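PDB 3BF7: esterase YbfF, which probably hydrolyses ester and thioester bonds as an alpha/beta-hydrolase-fold enzyme whose helical cap shapes its substrate-binding crevice. Local coordinates for residues 52-62 and 172-181; 200-208 and 228-236. The protein carries 1 engineered substitution. All blocks are in the same frame, centred on the assembly; numbering follows the deposited sequence.

Contact 1 (52-62 and 172-181); sequences NHGLSPREPVM and RFNVPVLWDQ
Residues 52-54 run antiparallel to 172-174, with the CA atoms of His-53 and Phe-173 4.1 Å apart, and one backbone bond, Asn-174 N to Asn-52 O at 2.9 Å, ties the two segments together. In this alpha/beta hydrolase the short helix 175-180, with Asn-174 as its N-cap residue, lies in the helical region inserted between strands 106-112 and 198-201 and packs on the loop that follows strand 45-48 of the main sheet. Arg-58 adds a side-chain link. Its chain, bent at chi2 (79°) and chi3, curls the guanidinium back so that NE and NH2 both hold Ser-56 O in the group's plane, while NH1 reaches Arg-172 O at 2.9 Å, supplemented by a weak bond from NH2. Shortening this residue to an alanine would probably leave the carbonyls of Ser-56 and Arg-172 without these donors and let the turn from His-53 to Ser-56 shift against 172-174. At the exposed margin Leu-55 lies over one face of the Arg-172 guanidinium, CG 3.6 Å from NH1. Deeper in, Leu-178 CD2 touches NE2 of His-53 and CE of Met-62, and Val-177 CG1 packs on Glu-59 O. Where the helix ends, Gln-181 folds over Met-62: its OE1 accepts from Met-62 N at 2.9 Å, and its NE2 donates to Asp-180 OD2, which also receives a water bound to Pro-60 O.

Contact 2 (200-208 and 228-236); sequences FIPGGNSPY and VIAGAGHWV
The loops that follow strands 198-201 and 224-226 of the alpha/beta hydrolase sheet meet here, the second carrying His-234, which, with Ser-89 and Asp-113, is placed as expected for the family's Ser-His-Asp triad and is probably its histidine. A single beta bridge joins Gly-203 to Ile-229: Ile-229 N points almost straight at Pro-202 O (2.9 Å, 174° at the hydrogen), and Gly-204 N returns to Ile-229 O from above its carbonyl plane. One step on, Asn-205 N donates to Ala-232 O at 2.8 Å, so the type I turn of 203-206 sits against the type II turn of 229-232. Gly-203 leaves no room for a side chain, since a CB would collide with the carbonyl oxygens of Ala-232 and Gly-233. A water spans Asn-205 OD1 and Gly-231 N. Next to the bridge Ile-201 and Ile-229 lie side by side, CG2 to CG1 3.6 Å, while Val-236 CG2 rests on the Gly-203 backbone. With CG anti to the backbone N (chi1 -176°), the imidazole of His-234 is carried toward Tyr-208 and stacks on it face to face; the centroids are 3.7 Å apart, the planes 15° from parallel, and CE1 stands over the centre of the phenol ring. Asp-113 OD1 is hydrogen-bonded to both His-234 ND1 and Ser-206 OG, while its OD2 takes Gly-203 N. Stack and carboxylate together probably fix the tilt and rotation of the imidazole, consistent with the histidine of a charge relay, and the 203-206 turn is likely to position the aspartate through Gly-203 N and Ser-206 OG.

In the fold
The two contacts lie on opposite sides of the chain's centre, about 26 Å between their own centres, and share no segment. Each is partly buried, so neither is purely core or surface, and each draws on a loop that follows a strand of the same main sheet. They differ in what that loop meets. In contact 1 it takes up a short helix from a distant part of the chain, and side chains, an arginine and a glutamine above all, make most of the polar links. Contact 2 joins loops after neighbouring strands, close in sequence, where main-chain bonds and glycines allow tight approach and an aromatic stack includes the probable catalytic histidine.

Contact 1 (52-62 and 172-181)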
loop_
_atom_site.group_PDB
_atom_site.type_symbol
_atom_site.label_atom_id
_atom_site.label_comp_id
_atom_site.label_asym_id
_atom_site.label_seq_id
_atom_site.Cartn_x
_atom_site.Cartn_y
_atom_site.Cartn_z
ATOM N N ASN A 52 -9.880 -5.190 -6.133
ATOM C CA ASN A 52 -9.182 -5.969 -7.145
ATOM C C ASN A 52 -7.952 -6.713 -6.636
ATOM O O ASN A 52 -7.145 -7.203 -7.431
ATOM C CB ASN A 52 -8.815 -5.080 -8.336
ATOM C CG ASN A 52 -10.038 -4.588 -9.085
ATOM O OD1 ASN A 52 -10.187 -3.390 -9.343
ATOM N ND2 ASN A 52 -10.925 -5.512 -9.434
ATOM N N HIS A 53 -7.819 -6.796 -5.314
ATOM C CA HIS A 53 -6.718 -7.518 -4.675
ATOM C C HIS A 53 -7.273 -8.425 -3.579
ATOM O O HIS A 53 -8.379 -8.203 -3.076
ATOM C CB HIS A 53 -5.704 -6.552 -4.043
ATOM C CG HIS A 53 -4.999 -5.680 -5.035
ATOM N ND1 HIS A 53 -3.682 -5.861 -5.403
ATOM C CD2 HIS A 53 -5.449 -4.631 -5.759
ATOM C CE1 HIS A 53 -3.350 -4.957 -6.310
ATOM N NE2 HIS A 53 -4.406 -4.199 -6.541
ATOM N N GLY A 54 -6.490 -9.438 -3.214
ATOM C CA GLY A 54 -6.891 -10.354 -2.160
ATOM C C GLY A 54 -8.297 -10.875 -2.334
ATOM O O GLY A 54 -8.650 -11.365 -3.407
ATOM N N LEU A 55 -9.097 -10.777 -1.277
ATOM C CA LEU A 55 -10.473 -11.235 -1.339
ATOM C C LEU A 55 -11.466 -10.075 -1.325
ATOM O O LEU A 55 -12.623 -10.240 -0.940
ATOM C CB LEU A 55 -10.758 -12.240 -0.213
ATOM C CG LEU A 55 -10.063 -13.601 -0.401
ATOM C CD1 LEU A 55 -10.291 -14.468 0.827
ATOM C CD2 LEU A 55 -10.578 -14.304 -1.658
ATOM N N SER A 56 -11.010 -8.895 -1.735
ATOM C CA SER A 56 -11.911 -7.753 -1.837
ATOM C C SER A 56 -12.654 -7.871 -3.168
ATOM O O SER A 56 -12.245 -8.619 -4.058
ATOM C CB SER A 56 -11.142 -6.430 -1.784
ATOM O OG SER A 56 -11.116 -5.938 -0.456
ATOM N N PRO A 57 -13.765 -7.141 -3.318
ATOM C CA PRO A 57 -14.533 -7.202 -4.564
ATOM C C PRO A 57 -13.749 -6.735 -5.789
ATOM O O PRO A 57 -12.759 -5.999 -5.672
ATOM C CB PRO A 57 -15.725 -6.289 -4.281
ATOM C CG PRO A 57 -15.886 -6.381 -2.790
ATOM C CD PRO A 57 -14.453 -6.309 -2.318
ATOM N N ARG A 58 -14.201 -7.177 -6.960
ATOM C CA ARG A 58 -13.598 -6.798 -8.236
ATOM C C ARG A 58 -14.449 -5.698 -8.843
ATOM O O ARG A 58 -15.675 -5.698 -8.717
ATOM C CB ARG A 58 -13.570 -7.968 -9.222
ATOM C CG ARG A 58 -12.432 -8.961 -9.056
ATOM C CD ARG A 58 -12.692 -9.923 -7.925
ATOM N NE ARG A 58 -11.865 -9.629 -6.763
ATOM C CZ ARG A 58 -10.571 -9.914 -6.673
ATOM N NH1 ARG A 58 -9.942 -10.506 -7.681
ATOM N NH2 ARG A 58 -9.905 -9.616 -5.566
ATOM N N GLU A 59 -13.784 -4.781 -9.533
ATOM C CA GLU A 59 -14.439 -3.652 -10.173
ATOM C C GLU A 59 -13.547 -3.195 -11.321
ATOM O O GLU A 59 -12.339 -3.111 -11.157
ATOM C CB GLU A 59 -14.596 -2.556 -9.139
ATOM C CG GLU A 59 -15.694 -2.834 -8.160
ATOM C CD GLU A 59 -17.048 -2.952 -8.803
ATOM O OE1 GLU A 59 -17.398 -2.128 -9.666
ATOM O OE2 GLU A 59 -17.783 -3.865 -8.424
ATOM N N PRO A 60 -14.116 -2.920 -12.500
ATOM C CA PRO A 60 -13.288 -2.484 -13.627
ATOM C C PRO A 60 -12.627 -1.126 -13.454
ATOM O O PRO A 60 -11.663 -0.806 -14.157
ATOM C CB PRO A 60 -14.254 -2.498 -14.813
ATOM C CG PRO A 60 -15.245 -3.527 -14.437
ATOM C CD PRO A 60 -15.465 -3.261 -12.957
ATOM N N VAL A 61 -13.159 -0.315 -12.544
ATOM C CA VAL A 61 -12.604 1.012 -12.285
ATOM C C VAL A 61 -11.498 0.954 -11.240
ATOM O O VAL A 61 -11.665 0.379 -10.156
ATOM C CB VAL A 61 -13.697 1.984 -11.787
ATOM C CG1 VAL A 61 -13.074 3.329 -11.412
ATOM C CG2 VAL A 61 -14.743 2.180 -12.874
ATOM N N MET A 62 -10.360 1.550 -11.573
ATOM C CA MET A 62 -9.227 1.571 -10.669
ATOM C C MET A 62 -8.534 2.936 -10.720
ATOM O O MET A 62 -7.635 3.152 -11.531
ATOM C CB MET A 62 -8.250 0.459 -11.062
ATOM C CG MET A 62 -7.274 0.070 -9.977
ATOM S SD MET A 62 -8.079 -0.723 -8.575
ATOM C CE MET A 62 -6.624 -1.217 -7.636
ATOM N N ARG A 172 -5.059 -14.065 -6.765
ATOM C CA ARG A 172 -6.063 -13.377 -5.963
ATOM C C ARG A 172 -6.396 -12.014 -6.559
ATOM O O ARG A 172 -7.534 -11.550 -6.460
ATOM C CB ARG A 172 -5.572 -13.222 -4.518
ATOM C CG ARG A 172 -5.710 -14.490 -3.668
ATOM C CD ARG A 172 -7.173 -14.742 -3.332
ATOM N NE ARG A 172 -7.462 -16.089 -2.837
ATOM C CZ ARG A 172 -7.416 -16.461 -1.561
ATOM N NH1 ARG A 172 -7.085 -15.594 -0.613
ATOM N NH2 ARG A 172 -7.742 -17.703 -1.226
ATOM N N PHE A 173 -5.407 -11.367 -7.173
ATOM C CA PHE A 173 -5.660 -10.065 -7.773
ATOM C C PHE A 173 -6.264 -10.187 -9.173
ATOM O O PHE A 173 -6.117 -11.209 -9.847
ATOM C CB PHE A 173 -4.391 -9.186 -7.766
ATOM C CG PHE A 173 -3.119 -9.913 -8.114
ATOM C CD1 PHE A 173 -2.920 -10.440 -9.383
ATOM C CD2 PHE A 173 -2.101 -10.038 -7.171
ATOM C CE1 PHE A 173 -1.721 -11.074 -9.713
ATOM C CE2 PHE A 173 -0.902 -10.668 -7.491
ATOM C CZ PHE A 173 -0.713 -11.187 -8.763
ATOM N N ASN A 174 -6.965 -9.135 -9.582
ATOM C CA ASN A 174 -7.671 -9.067 -10.864
ATOM C C ASN A 174 -6.727 -8.607 -11.970
ATOM O O ASN A 174 -6.672 -7.420 -12.299
ATOM C CB ASN A 174 -8.835 -8.086 -10.714
ATOM C CG ASN A 174 -9.824 -8.164 -11.852
ATOM O OD1 ASN A 174 -9.568 -8.794 -12.876
ATOM N ND2 ASN A 174 -10.965 -7.510 -11.678
ATOM N N VAL A 175 -6.009 -9.553 -12.564
ATOM C CA VAL A 175 -5.019 -9.229 -13.582
ATOM C C VAL A 175 -5.480 -8.380 -14.768
ATOM O O VAL A 175 -4.847 -7.373 -15.082
ATOM C CB VAL A 175 -4.324 -10.512 -14.096
ATOM C CG1 VAL A 175 -3.213 -10.149 -15.072
ATOM C CG2 VAL A 175 -3.752 -11.294 -12.915
ATOM N N PRO A 176 -6.583 -8.755 -15.438
ATOM C CA PRO A 176 -7.025 -7.946 -16.581
ATOM C C PRO A 176 -7.304 -6.484 -16.238
ATOM O O PRO A 176 -7.004 -5.587 -17.023
ATOM C CB PRO A 176 -8.282 -8.672 -17.053
ATOM C CG PRO A 176 -8.000 -10.096 -16.693
ATOM C CD PRO A 176 -7.406 -9.971 -15.310
ATOM N N VAL A 177 -7.885 -6.246 -15.067
ATOM C CA VAL A 177 -8.199 -4.887 -14.650
ATOM C C VAL A 177 -6.946 -4.118 -14.245
ATOM O O VAL A 177 -6.808 -2.940 -14.575
ATOM C CB VAL A 177 -9.227 -4.885 -13.496
ATOM C CG1 VAL A 177 -9.394 -3.479 -12.941
ATOM C CG2 VAL A 177 -10.569 -5.397 -14.010
ATOM N N LEU A 178 -6.028 -4.774 -13.540
ATOM C CA LEU A 178 -4.801 -4.094 -13.142
ATOM C C LEU A 178 -3.995 -3.710 -14.382
ATOM O O LEU A 178 -3.298 -2.696 -14.391
ATOM C CB LEU A 178 -3.975 -4.976 -12.202
ATOM C CG LEU A 178 -4.677 -5.278 -10.870
ATOM C CD1 LEU A 178 -3.757 -6.102 -9.983
ATOM C CD2 LEU A 178 -5.068 -3.978 -10.173
ATOM N N TRP A 179 -4.098 -4.517 -15.434
ATOM C CA TRP A 179 -3.400 -4.214 -16.679
ATOM C C TRP A 179 -4.093 -3.050 -17.380
ATOM O O TRP A 179 -3.464 -2.056 -17.738
ATOM C CB TRP A 179 -3.394 -5.433 -17.606
ATOM C CG TRP A 179 -2.828 -5.140 -18.970
ATOM C CD1 TRP A 179 -3.520 -4.766 -20.088
ATOM C CD2 TRP A 179 -1.447 -5.167 -19.343
ATOM N NE1 TRP A 179 -2.654 -4.558 -21.135
ATOM C CE2 TRP A 179 -1.375 -4.797 -20.705
ATOM C CE3 TRP A 179 -0.262 -5.465 -18.659
ATOM C CZ2 TRP A 179 -0.163 -4.720 -21.397
ATOM C CZ3 TRP A 179 0.942 -5.388 -19.347
ATOM C CH2 TRP A 179 0.982 -5.017 -20.703
ATOM N N ASP A 180 -5.401 -3.174 -17.561
ATOM C CA ASP A 180 -6.174 -2.144 -18.235
ATOM C C ASP A 180 -6.078 -0.777 -17.561
ATOM O O ASP A 180 -5.980 0.251 -18.230
ATOM C CB ASP A 180 -7.641 -2.564 -18.305
ATOM C CG ASP A 180 -8.492 -1.555 -19.034
ATOM O OD1 ASP A 180 -8.351 -1.443 -20.269
ATOM O OD2 ASP A 180 -9.292 -0.864 -18.373
ATOM N N GLN A 181 -6.095 -0.773 -16.233
ATOM C CA GLN A 181 -6.055 0.464 -15.467
ATOM C C GLN A 181 -4.660 0.874 -15.013
ATOM O O GLN A 181 -4.506 1.854 -14.286
ATOM C CB GLN A 181 -6.968 0.320 -14.247
ATOM C CG GLN A 181 -8.409 0.005 -14.609
ATOM C CD GLN A 181 -9.144 1.218 -15.120
ATOM O OE1 GLN A 181 -9.516 2.095 -14.345
ATOM N NE2 GLN A 181 -9.345 1.286 -16.433
HETATM O O HOH W 1 -10.662 -2.256 -16.306
#

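Contact 2 (200-208 and 228-236)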
loop_
_atom_site.group_PDB
_atom_site.type_symbol
_atom_site.label_atom_id
_atom_site.label_comp_id
_atom_site.label_asym_id
_atom_site.label_seq_id
_atom_site.Cartn_x
_atom_site.Cartn_y
_atom_site.Cartn_z
ATOM N N PHE A 200 6.605 10.454 5.346
ATOM C CA PHE A 200 6.971 9.724 4.142
ATOM C C PHE A 200 8.202 8.907 4.506
ATOM O O PHE A 200 9.145 9.430 5.103
ATOM C CB PHE A 200 7.288 10.679 2.993
ATOM C CG PHE A 200 6.075 11.349 2.435
ATOM C CD1 PHE A 200 5.447 12.371 3.140
ATOM C CD2 PHE A 200 5.504 10.899 1.250
ATOM C CE1 PHE A 200 4.259 12.931 2.675
ATOM C CE2 PHE A 200 4.315 11.452 0.777
ATOM C CZ PHE A 200 3.693 12.469 1.492
ATOM N N ILE A 201 8.181 7.623 4.164
ATOM C CA ILE A 201 9.293 6.730 4.468
ATOM C C ILE A 201 9.835 6.109 3.186
ATOM O O ILE A 201 9.377 5.048 2.748
ATOM C CB ILE A 201 8.857 5.598 5.432
ATOM C CG1 ILE A 201 8.250 6.197 6.703
ATOM C CG2 ILE A 201 10.058 4.726 5.794
ATOM C CD1 ILE A 201 7.693 5.168 7.670
ATOM N N PRO A 202 10.814 6.775 2.558
ATOM C CA PRO A 202 11.406 6.261 1.321
ATOM C C PRO A 202 12.497 5.227 1.581
ATOM O O PRO A 202 13.136 5.222 2.640
ATOM C CB PRO A 202 12.009 7.508 0.668
ATOM C CG PRO A 202 11.357 8.665 1.378
ATOM C CD PRO A 202 11.217 8.172 2.781
ATOM N N GLY A 203 12.697 4.347 0.609
ATOM C CA GLY A 203 13.771 3.382 0.707
ATOM C C GLY A 203 14.974 4.078 0.090
ATOM O O GLY A 203 14.863 4.678 -0.981
ATOM N N GLY A 204 16.121 4.012 0.763
ATOM C CA GLY A 204 17.325 4.652 0.260
ATOM C C GLY A 204 17.788 4.139 -1.090
ATOM O O GLY A 204 18.469 4.856 -1.830
ATOM N N ASN A 205 17.437 2.898 -1.411
ATOM C CA ASN A 205 17.820 2.308 -2.688
ATOM C C ASN A 205 16.635 2.222 -3.642
ATOM O O ASN A 205 16.544 1.299 -4.450
ATOM C CB ASN A 205 18.409 0.909 -2.486
ATOM C CG ASN A 205 19.641 0.915 -1.606
ATOM O OD1 ASN A 205 20.487 1.801 -1.711
ATOM N ND2 ASN A 205 19.754 -0.087 -0.742
ATOM N N SER A 206 15.728 3.191 -3.544
ATOM C CA SER A 206 14.549 3.236 -4.400
ATOM C C SER A 206 14.362 4.632 -4.982
ATOM O O SER A 206 14.635 5.628 -4.318
ATOM C CB SER A 206 13.300 2.857 -3.611
ATOM O OG SER A 206 12.139 3.093 -4.389
ATOM N N PRO A 207 13.871 4.716 -6.229
ATOM C CA PRO A 207 13.650 6.002 -6.894
ATOM C C PRO A 207 12.246 6.581 -6.718
ATOM O O PRO A 207 11.951 7.648 -7.250
ATOM C CB PRO A 207 13.926 5.668 -8.348
ATOM C CG PRO A 207 13.270 4.323 -8.464
ATOM C CD PRO A 207 13.724 3.607 -7.191
ATOM N N TYR A 208 11.382 5.889 -5.982
ATOM C CA TYR A 208 10.011 6.359 -5.802
ATOM C C TYR A 208 9.841 7.732 -5.153
ATOM O O TYR A 208 8.879 8.439 -5.460
ATOM C CB TYR A 208 9.195 5.320 -5.025
ATOM C CG TYR A 208 8.679 4.169 -5.867
ATOM C CD1 TYR A 208 7.332 4.093 -6.228
ATOM C CD2 TYR A 208 9.528 3.142 -6.282
ATOM C CE1 TYR A 208 6.842 3.020 -6.979
ATOM C CE2 TYR A 208 9.049 2.066 -7.035
ATOM C CZ TYR A 208 7.707 2.010 -7.376
ATOM O OH TYR A 208 7.233 0.937 -8.097
ATOM N N VAL A 228 14.255 8.659 5.333
ATOM C CA VAL A 228 14.816 7.686 4.412
ATOM C C VAL A 228 15.487 6.532 5.139
ATOM O O VAL A 228 16.289 6.738 6.052
ATOM C CB VAL A 228 15.838 8.352 3.471
ATOM C CG1 VAL A 228 16.430 7.319 2.529
ATOM C CG2 VAL A 228 15.166 9.466 2.683
ATOM N N ILE A 229 15.147 5.313 4.734
ATOM C CA ILE A 229 15.726 4.120 5.333
ATOM C C ILE A 229 16.872 3.656 4.439
ATOM O O ILE A 229 16.659 3.149 3.336
ATOM C CB ILE A 229 14.674 2.994 5.461
ATOM C CG1 ILE A 229 13.449 3.502 6.233
ATOM C CG2 ILE A 229 15.287 1.789 6.161
ATOM C CD1 ILE A 229 13.750 4.016 7.632
ATOM N N ALA A 230 18.097 3.844 4.920
ATOM C CA ALA A 230 19.282 3.464 4.160
ATOM C C ALA A 230 19.329 1.974 3.835
ATOM O O ALA A 230 18.927 1.137 4.639
ATOM C CB ALA A 230 20.540 3.867 4.928
ATOM N N GLY A 231 19.821 1.659 2.642
ATOM C CA GLY A 231 19.944 0.275 2.222
ATOM C C GLY A 231 18.649 -0.490 2.038
ATOM O O GLY A 231 18.630 -1.717 2.151
ATOM N N ALA A 232 17.563 0.219 1.747
ATOM C CA ALA A 232 16.280 -0.441 1.552
ATOM C C ALA A 232 15.669 -0.138 0.191
ATOM O O ALA A 232 15.761 0.983 -0.310
ATOM C CB ALA A 232 15.311 -0.036 2.657
ATOM N N GLY A 233 15.048 -1.159 -0.392
ATOM C CA GLY A 233 14.392 -1.014 -1.676
ATOM C C GLY A 233 12.952 -0.561 -1.509
ATOM O O GLY A 233 12.568 -0.036 -0.462
ATOM N N HIS A 234 12.146 -0.795 -2.538
ATOM C CA HIS A 234 10.749 -0.377 -2.548
ATOM C C HIS A 234 9.856 -0.959 -1.451
ATOM O O HIS A 234 8.996 -0.256 -0.927
ATOM C CB HIS A 234 10.153 -0.663 -3.926
ATOM C CG HIS A 234 8.743 -0.191 -4.088
ATOM N ND1 HIS A 234 8.351 1.106 -3.828
ATOM C CD2 HIS A 234 7.635 -0.839 -4.517
ATOM C CE1 HIS A 234 7.064 1.235 -4.092
ATOM N NE2 HIS A 234 6.605 0.070 -4.512
ATOM N N TRP A 235 10.025 -2.234 -1.117
ATOM C CA TRP A 235 9.218 -2.827 -0.051
ATOM C C TRP A 235 10.005 -2.645 1.247
ATOM O O TRP A 235 10.476 -3.604 1.866
ATOM C CB TRP A 235 8.947 -4.308 -0.352
ATOM C CG TRP A 235 7.907 -4.516 -1.436
ATOM C CD1 TRP A 235 6.565 -4.722 -1.263
ATOM C CD2 TRP A 235 8.129 -4.502 -2.851
ATOM N NE1 TRP A 235 5.940 -4.838 -2.484
ATOM C CE2 TRP A 235 6.876 -4.708 -3.474
ATOM C CE3 TRP A 235 9.265 -4.337 -3.653
ATOM C CZ2 TRP A 235 6.731 -4.752 -4.866
ATOM C CZ3 TRP A 235 9.118 -4.382 -5.039
ATOM C CH2 TRP A 235 7.858 -4.588 -5.628
ATOM N N VAL A 236 10.144 -1.380 1.641
ATOM C CA VAL A 236 10.907 -0.995 2.827
ATOM C C VAL A 236 10.543 -1.761 4.091
ATOM O O VAL A 236 11.421 -2.191 4.839
ATOM C CB VAL A 236 10.748 0.517 3.124
ATOM C CG1 VAL A 236 11.827 0.969 4.099
ATOM C CG2 VAL A 236 10.815 1.320 1.835
HETATM O O HOH W 2 20.685 3.293 0.644
#